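Local coordinates for protein nadb-ler3 (Gallus gallus, PDB 3WXB) that reduces carbonyl compounds with NAD(P)H as the hydride donor, as a short-chain dehydrogenase/reductase expressed in chicken fatty liver, at residues L113-G118 / I142-L147. Residues are numbered along the deposited sequence; the frame is centred on the assembly and turned at random.
Sequences LINNAG and IAPLLL. With NDP (NADPH dihydro-nicotinamide-adenine-dinucleotide phosphate), chain C.
Strand 113-115 runs nearly antiparallel to helix segment 142-147, at 165° with the axes 9.4 Å apart at closest approach, and the backbones come nearest at Asn115 and Pro144, whose CA atoms are 5.8 Å apart. At this point the Asn115 side chain spans the gap. With CG anti to its carbonyl carbon (chi1 -74°), the Asn115 amide is carried toward the helix, where Asn115 CG lies 3.8 Å from CB of Pro144 in van der Waals contact. OD1 of Asn115 reaches CD1 of Leu147 at 3.6 Å, the two side chains running past one another in opposite senses. Asn115 ND2 lies 3.7 Å from Pro144 O, but its hydrogen bond goes to OD1 of Asn176 near the end of the adjacent strand 173-177, while Pro144 O accepts one from Ser148. An alanine in place of Asn115 would probably leave Asn176 OD1 without this donor and open a gap over Pro144 and beside Leu147. Asn115 to Gly118 form the NNAG motif of short-chain dehydrogenases, which starts on the last residue of strand 112-115, the central strand of the parallel Rossmann sheet; helix 130-160 packs on one face of that sheet. Beyond the strand the motif turns to NADPH: O3D of the cofactor donates a hydrogen bond of 2.9 Å to Asn116 O, and Gly118 N makes a weak one of 3.4 Å to O4B. Back at the strand, CD2 of Leu113 makes a looser contact, 4.2 Å from Leu147 O, while Leu145 and Leu146 pack against Leu196 and Leu130 of the second subunit.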
loop_
_atom_site.group_PDB
_atom_site.type_symbol
_atom_site.label_atom_id
_atom_site.label_comp_id
_atom_site.label_asym_id
_atom_site.label_seq_id
_atom_site.Cartn_x
_atom_site.Cartn_y
_atom_site.Cartn_z
ATOM N N LEU A 113 8.894 4.153 18.764
ATOM C CA LEU A 113 7.542 3.577 18.610
ATOM C C LEU A 113 7.729 2.496 17.608
ATOM O O LEU A 113 8.202 2.799 16.502
ATOM C CB LEU A 113 6.551 4.595 18.034
ATOM C CG LEU A 113 5.208 3.999 17.500
ATOM C CD1 LEU A 113 4.471 3.334 18.692
ATOM C CD2 LEU A 113 4.372 5.193 16.988
ATOM N N ILE A 114 7.423 1.254 17.974
ATOM C CA ILE A 114 7.554 0.141 17.056
ATOM C C ILE A 114 6.156 -0.395 16.685
ATOM O O ILE A 114 5.502 -1.088 17.517
ATOM C CB ILE A 114 8.395 -0.996 17.649
ATOM C CG1 ILE A 114 9.810 -0.435 18.052
ATOM C CG2 ILE A 114 8.551 -2.140 16.641
ATOM C CD1 ILE A 114 10.746 -1.484 18.741
ATOM N N ASN A 115 5.743 -0.117 15.438
ATOM C CA ASN A 115 4.491 -0.674 14.873
ATOM C C ASN A 115 4.686 -2.067 14.347
ATOM O O ASN A 115 5.147 -2.260 13.223
ATOM C CB ASN A 115 3.976 0.234 13.771
ATOM C CG ASN A 115 3.362 1.510 14.313
ATOM O OD1 ASN A 115 2.410 1.469 15.109
ATOM N ND2 ASN A 115 3.879 2.669 13.859
ATOM N N ASN A 116 4.360 -3.049 15.156
ATOM C CA ASN A 116 4.661 -4.424 14.854
ATOM C C ASN A 116 3.371 -5.245 14.675
ATOM O O ASN A 116 3.345 -6.229 13.935
ATOM C CB ASN A 116 5.503 -4.993 15.999
ATOM C CG ASN A 116 5.523 -6.525 16.030
ATOM O OD1 ASN A 116 6.281 -7.183 15.305
ATOM N ND2 ASN A 116 4.650 -7.116 16.897
ATOM N N ALA A 117 2.322 -4.864 15.394
ATOM C CA ALA A 117 1.070 -5.629 15.333
ATOM C C ALA A 117 0.717 -5.815 13.882
ATOM O O ALA A 117 0.671 -4.830 13.178
ATOM C CB ALA A 117 -0.027 -4.846 15.971
ATOM N N GLY A 118 0.383 -7.042 13.474
ATOM C CA GLY A 118 -0.204 -7.220 12.160
ATOM C C GLY A 118 -0.845 -8.564 11.874
ATOM O O GLY A 118 -0.686 -9.498 12.651
ATOM N N ILE A 142 -3.417 1.370 8.177
ATOM C CA ILE A 142 -4.047 2.539 8.800
ATOM C C ILE A 142 -3.669 2.634 10.304
ATOM O O ILE A 142 -3.413 3.730 10.797
ATOM C CB ILE A 142 -5.628 2.525 8.649
ATOM C CG1 ILE A 142 -6.028 2.533 7.164
ATOM C CG2 ILE A 142 -6.273 3.710 9.437
ATOM C CD1 ILE A 142 -7.637 2.428 6.873
ATOM N N ALA A 143 -3.650 1.517 11.015
ATOM C CA ALA A 143 -3.342 1.560 12.445
ATOM C C ALA A 143 -1.901 2.148 12.684
ATOM O O ALA A 143 -1.722 2.959 13.580
ATOM C CB ALA A 143 -3.416 0.215 13.025
ATOM N N PRO A 144 -0.890 1.744 11.873
ATOM C CA PRO A 144 0.436 2.415 12.123
ATOM C C PRO A 144 0.357 3.875 11.900
ATOM O O PRO A 144 0.969 4.606 12.671
ATOM C CB PRO A 144 1.374 1.732 11.094
ATOM C CG PRO A 144 0.836 0.310 11.156
ATOM C CD PRO A 144 -0.689 0.534 11.067
ATOM N N LEU A 145 -0.420 4.332 10.903
ATOM C CA LEU A 145 -0.612 5.755 10.728
ATOM C C LEU A 145 -1.232 6.448 11.975
ATOM O O LEU A 145 -0.755 7.498 12.459
ATOM C CB LEU A 145 -1.457 6.036 9.477
ATOM C CG LEU A 145 -2.000 7.429 9.416
ATOM C CD1 LEU A 145 -0.902 8.425 8.942
ATOM C CD2 LEU A 145 -3.234 7.496 8.508
ATOM N N LEU A 146 -2.350 5.889 12.443
ATOM C CA LEU A 146 -3.135 6.467 13.538
ATOM C C LEU A 146 -2.368 6.460 14.847
ATOM O O LEU A 146 -2.420 7.438 15.615
ATOM C CB LEU A 146 -4.416 5.632 13.734
ATOM C CG LEU A 146 -5.692 6.012 12.976
ATOM C CD1 LEU A 146 -5.550 6.814 11.759
ATOM C CD2 LEU A 146 -6.623 4.811 12.775
ATOM N N LEU A 147 -1.652 5.383 15.071
ATOM C CA LEU A 147 -0.794 5.257 16.261
ATOM C C LEU A 147 0.337 6.322 16.229
ATOM O O LEU A 147 0.606 6.989 17.235
ATOM C CB LEU A 147 -0.246 3.858 16.361
ATOM C CG LEU A 147 -1.277 2.844 16.888
ATOM C CD1 LEU A 147 -0.913 1.411 16.474
ATOM C CD2 LEU A 147 -1.377 2.912 18.471
HETATM P PA NDP C . 2.085 -13.074 14.878
HETATM O O1A NDP C . 0.884 -13.484 14.090
HETATM O O2A NDP C . 2.832 -14.100 15.486
HETATM O O5B NDP C . 1.736 -12.086 15.944
HETATM C C5B NDP C . 0.772 -11.042 15.627
HETATM C C4B NDP C . 0.775 -10.075 16.759
HETATM O O4B NDP C . 0.016 -8.797 16.386
HETATM C C3B NDP C . 0.038 -10.606 18.012
HETATM O O3B NDP C . 0.623 -9.857 19.157
HETATM C C2B NDP C . -1.394 -10.095 17.775
HETATM O O2B NDP C . -2.199 -10.024 18.971
HETATM C C1B NDP C . -1.117 -8.658 17.253
HETATM N N9A NDP C . -2.361 -8.131 16.474
HETATM C C8A NDP C . -2.938 -8.576 15.331
HETATM N N7A NDP C . -4.015 -7.807 15.074
HETATM C C5A NDP C . -4.194 -6.991 16.099
HETATM C C6A NDP C . -5.112 -6.040 16.347
HETATM N N6A NDP C . -6.111 -5.853 15.465
HETATM N N1A NDP C . -5.019 -5.283 17.453
HETATM C C2A NDP C . -3.966 -5.443 18.317
HETATM N N3A NDP C . -3.040 -6.445 18.060
HETATM C C4A NDP C . -3.151 -7.158 16.944
HETATM O O3 NDP C . 2.946 -12.205 13.782
HETATM P PN NDP C . 4.550 -12.019 13.831
HETATM O O1N NDP C . 5.135 -13.030 12.958
HETATM O O2N NDP C . 5.023 -11.827 15.215
HETATM O O5D NDP C . 4.579 -10.611 13.007
HETATM C C5D NDP C . 4.775 -9.313 13.603
HETATM C C4D NDP C . 5.038 -8.309 12.469
HETATM O O4D NDP C . 6.120 -8.775 11.678
HETATM C C3D NDP C . 3.803 -8.299 11.521
HETATM O O3D NDP C . 3.616 -6.931 11.173
HETATM C C2D NDP C . 4.204 -9.094 10.346
HETATM O O2D NDP C . 3.521 -8.682 9.164
HETATM C C1D NDP C . 5.685 -8.813 10.270
HETATM N N1N NDP C . 6.399 -9.871 9.509
HETATM C C2N NDP C . 6.464 -11.206 9.937
HETATM C C3N NDP C . 7.154 -12.158 9.180
HETATM C C7N NDP C . 7.298 -13.494 9.596
HETATM O O7N NDP C . 7.891 -14.291 8.866
HETATM N N7N NDP C . 6.875 -13.813 10.859
HETATM C C4N NDP C . 7.743 -11.789 7.953
HETATM C C5N NDP C . 7.688 -10.471 7.483
HETATM C C6N NDP C . 6.998 -9.502 8.230
HETATM P P2B NDP C . -3.170 -11.293 19.395
HETATM O O1X NDP C . -4.125 -10.499 20.182
HETATM O O2X NDP C . -2.216 -12.188 20.064
HETATM O O3X NDP C . -3.720 -11.787 18.104
#